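Local coordinates for protein flavoredoxin (Desulfovibrio vulgaris str. 'Miyazaki F', PDB 2D5M) that binds flavin mononucleotide and probably serves in electron transport as a member of the flavin reductase-like family, at residues G20-I30 and P100-V111; C39-L50 and H131-M139. All blocks are in the same frame, centred on the assembly; numbering follows the deposited sequence. Where two conformers were deposited one is given.

Contact 1 (G20-I30 and P100-V111); sequences GTYDRDSRPNI and PVPGEHVDAPYV. With FMN (flavin mononucleotide), chain E.
Pro109 lies flat against the phenol ring of Tyr22. Its CD sits over the middle of one face, 3.5 Å from the ring centroid and 6° off the ring normal, a CH-pi contact. Tyr22 CG is anti to its own carbonyl carbon (chi1 -70°), which swings the ring across to the strand 109-111 side. The phenol end reaches Pro102, with Tyr22 OH 3.5 Å from Pro102 CB. Pro28 continues the apolar patch. Its CB touches Pro100 CB at 3.6 Å and also meets CG of Pro109. Further along, Ile30 and Val111 cross at about a right angle and meet through their CG2 methyls, 3.7 Å apart.

The segments share no direct hydrogen bond; two waters bridge them instead. One accepts from Tyr22 N and donates to Asp107 O. The other lies in the plane of the phenol at its edge, 2.7 Å from Tyr22 OH, and donates to Pro100 O. Gly20 CA adds a CA-H...O contact to Pro109 O.

Behind this layer, strands 20-22 and 28-30 form a beta hairpin with a type I turn from Asp23 to Ser26. Asp23 OD1 accepts from Asp25 N in an Asx turn and from Arg27 N, on opposite faces of the carboxylate. Asp23 OD2 pairs with Arg27 NH1 at 2.9 Å. Asn29 points away from the proline patch, and its ND2 donates almost straight to FMN O3P at 2.8 Å. The hairpin thus offers one donor of the FMN pocket, to the phosphate, on the side turned from the prolines.

Phe93 of helix 92-96 packs on Pro28, Ile30 and Pro100. Arg63 of helix 55-63 makes a salt bridge with Asp107. Strand 65-70 runs beside both segments: Thr67 bonds through its backbone to Gly20 and through its hydroxyl to Pro109 O.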
loop_
_atom_site.group_PDB
_atom_site.type_symbol
_atom_site.label_atom_id
_atom_site.label_comp_id
_atom_site.label_asym_id
_atom_site.label_seq_id
_atom_site.Cartn_x
_atom_site.Cartn_y
_atom_site.Cartn_z
ATOM N N GLY A 20 10.905 -10.161 7.174
ATOM C CA GLY A 20 11.685 -11.142 7.946
ATOM C C GLY A 20 12.766 -11.754 7.095
ATOM O O GLY A 20 12.545 -12.118 5.930
ATOM N N THR A 21 13.956 -11.929 7.663
ATOM C CA THR A 21 15.117 -12.477 6.990
ATOM C C THR A 21 16.023 -13.243 7.969
ATOM O O THR A 21 15.883 -13.121 9.184
ATOM C CB THR A 21 15.977 -11.360 6.371
ATOM O OG1 THR A 21 16.387 -10.440 7.388
ATOM C CG2 THR A 21 15.293 -10.636 5.210
ATOM N N TYR A 22 16.923 -14.036 7.404
ATOM C CA TYR A 22 18.066 -14.581 8.131
ATOM C C TYR A 22 19.353 -13.918 7.650
ATOM O O TYR A 22 19.554 -13.764 6.439
ATOM C CB TYR A 22 18.197 -16.092 7.884
ATOM C CG TYR A 22 17.153 -16.954 8.501
ATOM C CD1 TYR A 22 16.919 -16.996 9.843
ATOM C CD2 TYR A 22 16.348 -17.779 7.664
ATOM C CE1 TYR A 22 15.929 -17.811 10.403
ATOM C CE2 TYR A 22 15.373 -18.584 8.219
ATOM C CZ TYR A 22 15.172 -18.620 9.589
ATOM O OH TYR A 22 14.190 -19.414 10.088
ATOM N N ASP A 23 20.240 -13.543 8.576
ATOM C CA ASP A 23 21.564 -13.077 8.186
ATOM C C ASP A 23 22.464 -14.255 7.884
ATOM O O ASP A 23 22.058 -15.419 7.867
ATOM C CB ASP A 23 22.143 -12.092 9.196
ATOM C CG ASP A 23 22.805 -12.719 10.428
ATOM O OD1 ASP A 23 22.739 -13.952 10.629
ATOM O OD2 ASP A 23 23.370 -11.918 11.195
ATOM N N ARG A 24 23.722 -13.951 7.610
ATOM C CA ARG A 24 24.676 -14.988 7.175
ATOM C C ARG A 24 24.953 -16.041 8.239
ATOM O O ARG A 24 25.359 -17.152 7.847
ATOM C CB ARG A 24 25.961 -14.337 6.706
ATOM C CG ARG A 24 26.730 -13.658 7.842
ATOM C CD ARG A 24 27.766 -12.676 7.198
ATOM N NE ARG A 24 28.481 -11.920 8.201
ATOM C CZ ARG A 24 27.955 -10.886 8.825
ATOM N NH1 ARG A 24 26.730 -10.410 8.586
ATOM N NH2 ARG A 24 28.696 -10.251 9.743
ATOM N N ASP A 25 24.702 -15.715 9.480
ATOM C CA ASP A 25 24.871 -16.628 10.616
ATOM C C ASP A 25 23.526 -17.192 11.071
ATOM O O ASP A 25 23.481 -17.755 12.147
ATOM C CB ASP A 25 25.561 -15.882 11.758
ATOM C CG ASP A 25 26.976 -15.486 11.372
ATOM O OD1 ASP A 25 27.642 -16.454 10.954
ATOM O OD2 ASP A 25 27.347 -14.291 11.486
ATOM N N SER A 26 22.494 -17.057 10.246
ATOM C CA SER A 26 21.161 -17.614 10.482
ATOM C C SER A 26 20.473 -16.935 11.630
ATOM O O SER A 26 19.506 -17.454 12.227
ATOM C CB SER A 26 21.215 -19.141 10.683
ATOM O OG SER A 26 21.656 -19.773 9.497
ATOM N N ARG A 27 20.897 -15.717 11.989
ATOM C CA ARG A 27 20.181 -14.930 12.982
ATOM C C ARG A 27 18.915 -14.356 12.357
ATOM O O ARG A 27 18.991 -13.720 11.297
ATOM C CB ARG A 27 21.076 -13.780 13.500
ATOM C CG ARG A 27 22.379 -14.239 14.083
ATOM C CD ARG A 27 23.378 -13.160 14.398
ATOM N NE ARG A 27 22.847 -12.049 15.161
ATOM C CZ ARG A 27 22.578 -10.792 14.776
ATOM N NH1 ARG A 27 22.785 -10.350 13.552
ATOM N NH2 ARG A 27 22.097 -9.918 15.667
ATOM N N PRO A 28 17.751 -14.555 12.954
ATOM C CA PRO A 28 16.514 -14.052 12.392
ATOM C C PRO A 28 16.313 -12.579 12.681
ATOM O O PRO A 28 16.676 -12.084 13.747
ATOM C CB PRO A 28 15.443 -14.907 13.080
ATOM C CG PRO A 28 16.012 -15.124 14.438
ATOM C CD PRO A 28 17.493 -15.333 14.225
ATOM N N ASN A 29 15.682 -11.874 11.742
ATOM C CA ASN A 29 15.436 -10.445 11.876
ATOM C C ASN A 29 14.069 -10.076 11.295
ATOM O O ASN A 29 13.516 -10.810 10.485
ATOM C CB ASN A 29 16.505 -9.663 11.133
ATOM C CG ASN A 29 16.592 -8.195 11.538
ATOM O OD1 ASN A 29 16.225 -7.828 12.667
ATOM N ND2 ASN A 29 17.115 -7.371 10.636
ATOM N N ILE A 30 13.572 -8.935 11.758
ATOM C CA ILE A 30 12.407 -8.291 11.219
ATOM C C ILE A 30 12.667 -6.796 11.225
ATOM O O ILE A 30 13.263 -6.277 12.179
ATOM C CB ILE A 30 11.114 -8.569 12.032
ATOM C CG1 ILE A 30 11.375 -8.654 13.546
ATOM C CG2 ILE A 30 10.393 -9.794 11.475
ATOM C CD1 ILE A 30 10.143 -8.738 14.442
ATOM N N PRO A 100 10.573 -16.692 15.783
ATOM C CA PRO A 100 10.984 -16.701 14.375
ATOM C C PRO A 100 10.727 -18.084 13.780
ATOM O O PRO A 100 11.476 -19.047 14.062
ATOM C CB PRO A 100 12.479 -16.370 14.466
ATOM C CG PRO A 100 12.907 -16.965 15.791
ATOM C CD PRO A 100 11.716 -16.904 16.707
ATOM N N VAL A 101 9.642 -18.214 13.051
ATOM C CA VAL A 101 9.237 -19.482 12.500
ATOM C C VAL A 101 9.858 -19.653 11.128
ATOM O O VAL A 101 9.646 -18.784 10.255
ATOM C CB VAL A 101 7.690 -19.590 12.381
ATOM C CG1 VAL A 101 7.307 -20.885 11.762
ATOM C CG2 VAL A 101 7.042 -19.392 13.745
ATOM N N PRO A 102 10.603 -20.709 10.853
ATOM C CA PRO A 102 11.169 -20.857 9.505
ATOM C C PRO A 102 10.085 -20.975 8.445
ATOM O O PRO A 102 9.104 -21.711 8.608
ATOM C CB PRO A 102 12.000 -22.135 9.578
ATOM C CG PRO A 102 12.107 -22.441 11.003
ATOM C CD PRO A 102 11.003 -21.816 11.741
ATOM N N GLY A 103 10.255 -20.271 7.328
ATOM C CA GLY A 103 9.426 -20.468 6.167
ATOM C C GLY A 103 9.432 -21.905 5.704
ATOM O O GLY A 103 10.429 -22.604 5.833
ATOM N N GLU A 104 8.289 -22.317 5.171
ATOM C CA GLU A 104 8.164 -23.669 4.610
ATOM C C GLU A 104 8.653 -23.723 3.189
ATOM O O GLU A 104 9.004 -24.828 2.715
ATOM C CB GLU A 104 6.699 -24.134 4.747
ATOM C CG GLU A 104 6.340 -24.312 6.235
ATOM C CD GLU A 104 4.879 -24.723 6.397
ATOM O OE1 GLU A 104 4.048 -24.149 5.607
ATOM O OE2 GLU A 104 4.511 -25.601 7.219
ATOM N N HIS A 105 8.621 -22.598 2.471
ATOM C CA HIS A 105 8.900 -22.529 1.062
ATOM C C HIS A 105 10.137 -21.689 0.735
ATOM O O HIS A 105 10.676 -21.804 -0.361
ATOM C CB HIS A 105 7.692 -21.960 0.295
ATOM C CG HIS A 105 6.449 -22.744 0.523
ATOM N ND1 HIS A 105 6.102 -23.845 -0.200
ATOM C CD2 HIS A 105 5.480 -22.561 1.486
ATOM C CE1 HIS A 105 4.953 -24.283 0.315
ATOM N NE2 HIS A 105 4.556 -23.546 1.324
ATOM N N VAL A 106 10.539 -20.801 1.639
ATOM C CA VAL A 106 11.641 -19.837 1.370
ATOM C C VAL A 106 12.539 -19.790 2.611
ATOM O O VAL A 106 12.091 -20.080 3.718
ATOM C CB VAL A 106 11.178 -18.433 0.965
ATOM C CG1 VAL A 106 10.101 -18.490 -0.135
ATOM C CG2 VAL A 106 10.637 -17.657 2.159
ATOM N N ASP A 107 13.760 -19.362 2.321
ATOM C CA ASP A 107 14.837 -19.292 3.329
ATOM C C ASP A 107 14.792 -18.010 4.153
ATOM O O ASP A 107 15.663 -17.119 4.027
ATOM C CB ASP A 107 16.169 -19.418 2.618
ATOM C CG ASP A 107 17.326 -19.573 3.579
ATOM O OD1 ASP A 107 17.095 -19.948 4.758
ATOM O OD2 ASP A 107 18.469 -19.337 3.114
ATOM N N ALA A 108 13.763 -17.872 4.994
ATOM C CA ALA A 108 13.506 -16.688 5.825
ATOM C C ALA A 108 12.532 -17.056 6.918
ATOM O O ALA A 108 11.649 -17.897 6.697
ATOM C CB ALA A 108 12.962 -15.534 5.006
ATOM N N PRO A 109 12.619 -16.403 8.068
ATOM C CA PRO A 109 11.655 -16.610 9.143
ATOM C C PRO A 109 10.456 -15.654 9.020
ATOM O O PRO A 109 10.646 -14.546 8.488
ATOM C CB PRO A 109 12.431 -16.250 10.394
ATOM C CG PRO A 109 13.303 -15.098 9.911
ATOM C CD PRO A 109 13.622 -15.426 8.460
ATOM N N TYR A 110 9.321 -16.051 9.570
ATOM C CA TYR A 110 8.200 -15.128 9.772
ATOM C C TYR A 110 7.881 -15.074 11.264
ATOM O O TYR A 110 8.416 -15.832 12.072
ATOM C CB TYR A 110 7.003 -15.470 8.943
ATOM C CG TYR A 110 6.341 -16.801 9.190
ATOM C CD1 TYR A 110 5.353 -16.952 10.121
ATOM C CD2 TYR A 110 6.697 -17.932 8.477
ATOM C CE1 TYR A 110 4.724 -18.179 10.352
ATOM C CE2 TYR A 110 6.065 -19.136 8.679
ATOM C CZ TYR A 110 5.102 -19.256 9.625
ATOM O OH TYR A 110 4.455 -20.470 9.824
ATOM N N VAL A 111 6.983 -14.156 11.637
ATOM C CA VAL A 111 6.649 -13.944 13.037
ATOM C C VAL A 111 5.482 -14.853 13.425
ATOM O O VAL A 111 4.350 -14.631 12.955
ATOM C CB VAL A 111 6.310 -12.482 13.354
ATOM C CG1 VAL A 111 6.091 -12.352 14.845
ATOM C CG2 VAL A 111 7.411 -11.548 12.876
HETATM N N1 FMN E . 12.823 1.472 6.187
HETATM C C2 FMN E . 12.946 1.151 4.862
HETATM O O2 FMN E . 14.063 1.001 4.347
HETATM N N3 FMN E . 11.791 1.032 4.093
HETATM C C4 FMN E . 10.509 1.246 4.544
HETATM O O4 FMN E . 9.533 1.121 3.774
HETATM C C4A FMN E . 10.384 1.632 5.907
HETATM N N5 FMN E . 9.156 1.915 6.405
HETATM C C5A FMN E . 9.091 2.115 7.761
HETATM C C6 FMN E . 7.811 2.387 8.321
HETATM C C7 FMN E . 7.607 2.564 9.680
HETATM C C7M FMN E . 6.253 2.901 10.259
HETATM C C8 FMN E . 8.758 2.425 10.543
HETATM C C8M FMN E . 8.555 2.519 12.047
HETATM C C9 FMN E . 10.019 2.233 10.004
HETATM C C9A FMN E . 10.209 2.070 8.642
HETATM N N10 FMN E . 11.474 1.903 8.036
HETATM C C10 FMN E . 11.571 1.627 6.694
HETATM C "C1'" FMN E . 12.705 1.943 8.873
HETATM C "C2'" FMN E . 13.259 0.553 9.177
HETATM O "O2'" FMN E . 12.251 -0.349 9.650
HETATM C "C3'" FMN E . 14.333 0.689 10.261
HETATM O "O3'" FMN E . 15.448 1.385 9.657
HETATM C "C4'" FMN E . 14.792 -0.630 10.863
HETATM O "O4'" FMN E . 15.509 -0.285 12.080
HETATM C "C5'" FMN E . 15.681 -1.430 9.976
HETATM O "O5'" FMN E . 16.055 -2.646 10.700
HETATM P P FMN E . 17.286 -3.564 10.214
HETATM O O1P FMN E . 18.551 -2.694 10.203
HETATM O O2P FMN E . 17.015 -4.127 8.840
HETATM O O3P FMN E . 17.299 -4.610 11.315
HETATM O O HOH W 1 16.261 -14.415 4.522
HETATM O O HOH W 2 13.898 -19.293 12.760
#

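Contact 2 (C39-L50 and H131-M139); sequences CCSQPPSIAVSL and HTQFIGEIM. With ZN (zinc ion), chain D; ZN (zinc ion), chain B; FMN (flavin mononucleotide), chain E.
Ile46 and Gly136 pair through both backbone N-H groups, each bond 2.9 Å from N to O. Val48 and Phe134 do the same two residues on. Ile138 N gives a fifth bond to Pro44 O at 2.8 Å, the donor tilted 29° from the carbonyl plane. Between these rungs lie CA-H...O contacts, such as Ala47 CA to Phe134 O. This is an antiparallel pair of neighbouring strands in the sheet of the flavin reductase-like domain. Opposite Ser45 is a classic beta bulge: Cys39 N donates to Ser45 O, and Ser45 N to Cys40 O. Both cysteine sulfurs bind one zinc ion. Ser45 OG, anti to its carbonyl carbon (chi1 -56°), donates to Pro43 O and accepts from the water on that zinc. His131 of the second subunit completes the site. His131 ND1 of this chain holds a second zinc, 2.1 Å away, with the two cysteines of the second subunit. Ser49 OG is hydrogen-bonded to Cys39 O of the second subunit, while Ser49 O accepts from FMN N3 at 2.9 Å. Among the apolar groups, Ala47 CB is tight against Ile135 CD1, at 3.4 Å. Leu50 CD1 meets the Phe134 ring at its edge, and Pro43 CB packs on the carboxylate carbon of Glu137.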
loop_
_atom_site.group_PDB
_atom_site.type_symbol
_atom_site.label_atom_id
_atom_site.label_comp_id
_atom_site.label_asym_id
_atom_site.label_seq_id
_atom_site.Cartn_x
_atom_site.Cartn_y
_atom_site.Cartn_z
ATOM N N CYS A 39 2.643 -5.534 -6.370
ATOM C CA CYS A 39 3.013 -4.945 -7.651
ATOM C C CYS A 39 2.518 -5.708 -8.846
ATOM O O CYS A 39 2.344 -5.084 -9.903
ATOM C CB CYS A 39 4.522 -4.705 -7.828
ATOM S SG CYS A 39 5.544 -6.211 -7.694
ATOM N N CYS A 40 2.306 -6.995 -8.768
ATOM C CA CYS A 40 1.931 -7.784 -9.931
ATOM C C CYS A 40 1.048 -8.938 -9.514
ATOM O O CYS A 40 1.156 -9.491 -8.433
ATOM C CB CYS A 40 3.083 -8.442 -10.718
ATOM S SG CYS A 40 4.192 -7.282 -11.504
ATOM N N SER A 41 0.192 -9.352 -10.459
ATOM C CA SER A 41 -0.611 -10.533 -10.322
ATOM C C SER A 41 0.006 -11.766 -10.993
ATOM O O SER A 41 -0.442 -12.875 -10.737
ATOM C CB SER A 41 -2.020 -10.318 -10.852
ATOM O OG SER A 41 -2.606 -9.352 -10.004
ATOM N N GLN A 42 0.993 -11.586 -11.880
ATOM C CA GLN A 42 1.646 -12.731 -12.502
ATOM C C GLN A 42 3.150 -12.514 -12.563
ATOM O O GLN A 42 3.547 -11.714 -13.376
ATOM C CB GLN A 42 1.141 -13.024 -13.921
ATOM C CG GLN A 42 1.700 -14.370 -14.406
ATOM C CD GLN A 42 1.055 -15.518 -13.688
ATOM O OE1 GLN A 42 0.009 -16.102 -14.096
ATOM N NE2 GLN A 42 1.569 -15.915 -12.633
ATOM N N PRO A 43 3.956 -13.187 -11.773
ATOM C CA PRO A 43 3.529 -13.973 -10.589
ATOM C C PRO A 43 3.013 -13.023 -9.554
ATOM O O PRO A 43 3.412 -11.843 -9.573
ATOM C CB PRO A 43 4.798 -14.713 -10.154
ATOM C CG PRO A 43 5.888 -13.842 -10.622
ATOM C CD PRO A 43 5.440 -13.119 -11.870
ATOM N N PRO A 44 2.262 -13.543 -8.623
ATOM C CA PRO A 44 1.813 -12.664 -7.518
ATOM C C PRO A 44 3.060 -12.151 -6.816
ATOM O O PRO A 44 3.923 -12.959 -6.469
ATOM C CB PRO A 44 0.990 -13.618 -6.636
ATOM C CG PRO A 44 1.512 -14.998 -7.019
ATOM C CD PRO A 44 1.864 -14.928 -8.465
ATOM N N SER A 45 3.187 -10.844 -6.646
ATOM C CA SER A 45 4.413 -10.230 -6.168
ATOM C C SER A 45 4.167 -9.010 -5.316
ATOM O O SER A 45 3.168 -8.308 -5.530
ATOM C CB SER A 45 5.284 -9.763 -7.358
ATOM O OG SER A 45 5.614 -10.753 -8.293
ATOM N N ILE A 46 5.081 -8.754 -4.385
ATOM C CA ILE A 46 5.108 -7.561 -3.562
ATOM C C ILE A 46 6.429 -6.858 -3.769
ATOM O O ILE A 46 7.496 -7.516 -3.777
ATOM C CB ILE A 46 4.869 -7.900 -2.063
ATOM C CG1 ILE A 46 3.420 -8.362 -1.923
ATOM C CG2 ILE A 46 5.211 -6.743 -1.154
ATOM C CD1 ILE A 46 3.089 -8.938 -0.539
ATOM N N ALA A 47 6.370 -5.565 -3.892
ATOM C CA ALA A 47 7.529 -4.666 -3.955
ATOM C C ALA A 47 7.723 -4.006 -2.608
ATOM O O ALA A 47 6.773 -3.527 -1.986
ATOM C CB ALA A 47 7.307 -3.634 -5.049
ATOM N N VAL A 48 8.988 -3.945 -2.172
ATOM C CA VAL A 48 9.343 -3.293 -0.908
ATOM C C VAL A 48 10.575 -2.425 -1.164
ATOM O O VAL A 48 11.562 -2.909 -1.712
ATOM C CB VAL A 48 9.614 -4.308 0.197
ATOM C CG1 VAL A 48 9.611 -3.492 1.489
ATOM C CG2 VAL A 48 8.633 -5.463 0.271
ATOM N N SER A 49 10.508 -1.185 -0.789
ATOM C CA SER A 49 11.644 -0.265 -0.918
ATOM C C SER A 49 12.427 -0.269 0.358
ATOM O O SER A 49 11.969 0.343 1.311
ATOM C CB SER A 49 11.110 1.132 -1.224
ATOM O OG SER A 49 10.468 1.174 -2.460
ATOM N N LEU A 50 13.578 -0.921 0.392
ATOM C CA LEU A 50 14.422 -1.042 1.564
ATOM C C LEU A 50 15.742 -0.342 1.323
ATOM O O LEU A 50 16.413 -0.582 0.329
ATOM C CB LEU A 50 14.688 -2.526 1.891
ATOM C CG LEU A 50 13.462 -3.427 2.089
ATOM C CD1 LEU A 50 13.802 -4.820 2.549
ATOM C CD2 LEU A 50 12.474 -2.750 3.074
ATOM N N HIS A 131 15.864 5.315 -7.086
ATOM C CA HIS A 131 14.759 4.403 -6.687
ATOM C C HIS A 131 15.315 2.998 -6.503
ATOM O O HIS A 131 15.971 2.531 -7.423
ATOM C CB HIS A 131 13.746 4.657 -7.711
ATOM C CG HIS A 131 12.724 3.600 -7.792
ATOM N ND1 HIS A 131 11.502 3.878 -7.257
ATOM C CD2 HIS A 131 12.691 2.390 -8.377
ATOM C CE1 HIS A 131 10.731 2.808 -7.499
ATOM N NE2 HIS A 131 11.443 1.910 -8.149
ATOM N N THR A 132 15.036 2.357 -5.361
ATOM C CA THR A 132 15.492 1.007 -5.007
ATOM C C THR A 132 14.364 0.121 -4.493
ATOM O O THR A 132 13.668 0.512 -3.549
ATOM C CB THR A 132 16.610 1.282 -3.918
ATOM O OG1 THR A 132 17.642 2.096 -4.527
ATOM C CG2 THR A 132 17.147 0.016 -3.410
ATOM N N GLN A 133 14.156 -1.039 -5.063
ATOM C CA GLN A 133 13.061 -1.882 -4.637
ATOM C C GLN A 133 13.442 -3.328 -4.828
ATOM O O GLN A 133 14.008 -3.726 -5.837
ATOM C CB GLN A 133 11.690 -1.685 -5.354
ATOM C CG GLN A 133 11.050 -0.338 -5.404
ATOM C CD GLN A 133 10.043 -0.523 -6.586
ATOM O OE1 GLN A 133 8.860 -0.650 -6.355
ATOM N NE2 GLN A 133 10.701 -0.637 -7.742
ATOM N N PHE A 134 13.065 -4.122 -3.848
ATOM C CA PHE A 134 13.106 -5.575 -3.979
ATOM C C PHE A 134 11.720 -6.083 -4.383
ATOM O O PHE A 134 10.732 -5.652 -3.781
ATOM C CB PHE A 134 13.506 -6.258 -2.660
ATOM C CG PHE A 134 14.902 -6.023 -2.199
ATOM C CD1 PHE A 134 15.141 -5.379 -1.007
ATOM C CD2 PHE A 134 16.010 -6.491 -2.899
ATOM C CE1 PHE A 134 16.420 -5.224 -0.551
ATOM C CE2 PHE A 134 17.287 -6.282 -2.399
ATOM C CZ PHE A 134 17.515 -5.633 -1.244
ATOM N N ILE A 135 11.665 -6.945 -5.363
ATOM C CA ILE A 135 10.407 -7.546 -5.814
ATOM C C ILE A 135 10.450 -8.989 -5.403
ATOM O O ILE A 135 11.340 -9.774 -5.828
ATOM C CB ILE A 135 10.236 -7.437 -7.324
ATOM C CG1 ILE A 135 10.478 -6.020 -7.852
ATOM C CG2 ILE A 135 8.874 -7.977 -7.705
ATOM C CD1 ILE A 135 9.573 -5.014 -7.248
ATOM N N GLY A 136 9.517 -9.385 -4.539
ATOM C CA GLY A 136 9.382 -10.763 -4.121
ATOM C C GLY A 136 8.182 -11.421 -4.753
ATOM O O GLY A 136 7.105 -10.848 -4.804
ATOM N N GLU A 137 8.398 -12.638 -5.233
ATOM C CA GLU A 137 7.307 -13.493 -5.690
ATOM C C GLU A 137 6.695 -14.147 -4.458
ATOM O O GLU A 137 7.386 -14.765 -3.659
ATOM C CB GLU A 137 7.796 -14.562 -6.646
ATOM C CG GLU A 137 6.707 -15.498 -7.099
ATOM C CD GLU A 137 7.103 -16.503 -8.165
ATOM O OE1 GLU A 137 8.213 -16.364 -8.748
ATOM O OE2 GLU A 137 6.289 -17.444 -8.411
ATOM N N ILE A 138 5.390 -14.047 -4.317
ATOM C CA ILE A 138 4.652 -14.683 -3.247
ATOM C C ILE A 138 4.549 -16.176 -3.515
ATOM O O ILE A 138 3.960 -16.611 -4.500
ATOM C CB ILE A 138 3.220 -14.087 -3.134
ATOM C CG1 ILE A 138 3.277 -12.597 -2.816
ATOM C CG2 ILE A 138 2.398 -14.842 -2.129
ATOM C CD1 ILE A 138 1.925 -11.865 -2.911
ATOM N N MET A 139 5.157 -16.954 -2.615
ATOM C CA MET A 139 5.168 -18.400 -2.694
ATOM C C MET A 139 4.069 -19.013 -1.865
ATOM O O MET A 139 3.602 -20.141 -2.170
ATOM C CB MET A 139 6.560 -18.958 -2.305
ATOM C CG MET A 139 7.708 -18.321 -3.027
ATOM S SD MET A 139 7.570 -18.223 -4.828
ATOM C CE MET A 139 7.667 -19.947 -5.231
HETATM ZN ZN ZN D . 5.836 -6.916 -9.954
HETATM ZN ZN ZN B . 10.771 5.355 -6.023
HETATM N N1 FMN E . 12.823 1.472 6.187
HETATM C C2 FMN E . 12.946 1.151 4.862
HETATM O O2 FMN E . 14.063 1.001 4.347
HETATM N N3 FMN E . 11.791 1.032 4.093
HETATM C C4 FMN E . 10.509 1.246 4.544
HETATM O O4 FMN E . 9.533 1.121 3.774
HETATM C C4A FMN E . 10.384 1.632 5.907
HETATM N N5 FMN E . 9.156 1.915 6.405
HETATM C C5A FMN E . 9.091 2.115 7.761
HETATM C C6 FMN E . 7.811 2.387 8.321
HETATM C C7 FMN E . 7.607 2.564 9.680
HETATM C C7M FMN E . 6.253 2.901 10.259
HETATM C C8 FMN E . 8.758 2.425 10.543
HETATM C C8M FMN E . 8.555 2.519 12.047
HETATM C C9 FMN E . 10.019 2.233 10.004
HETATM C C9A FMN E . 10.209 2.070 8.642
HETATM N N10 FMN E . 11.474 1.903 8.036
HETATM C C10 FMN E . 11.571 1.627 6.694
HETATM C "C1'" FMN E . 12.705 1.943 8.873
HETATM C "C2'" FMN E . 13.259 0.553 9.177
HETATM O "O2'" FMN E . 12.251 -0.349 9.650
HETATM C "C3'" FMN E . 14.333 0.689 10.261
HETATM O "O3'" FMN E . 15.448 1.385 9.657
HETATM C "C4'" FMN E . 14.792 -0.630 10.863
HETATM O "O4'" FMN E . 15.509 -0.285 12.080
HETATM C "C5'" FMN E . 15.681 -1.430 9.976
HETATM O "O5'" FMN E . 16.055 -2.646 10.700
HETATM P P FMN E . 17.286 -3.564 10.214
HETATM O O1P FMN E . 18.551 -2.694 10.203
HETATM O O2P FMN E . 17.015 -4.127 8.840
HETATM O O3P FMN E . 17.299 -4.610 11.315
HETATM O O HOH W 3 6.822 -8.919 -10.118
HETATM O O HOH W 4 11.162 7.230 -7.184
#

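From the N terminus, strand 14-22 turns at 23-26 into strand 28-41, which leads through a short connection into strand 44-48. Contact 1 closes the loop from 30 to 100, which includes helices 55-63, 76-82 and 92-96. Contact 2 closes the loop from 50 to 131. The two cross, because 39-50 falls between the segments of contact 1 and 131-139 follows both. Strand 28-41 serves both contacts. Contact 1 ties the small sheet of 100-102 and 109-111 to the main sheet, and contact 2 joins two strands within that sheet. They touch where Val106 and His105 pack on Met139. Both reach FMN, at the phosphate and at the flavin ring.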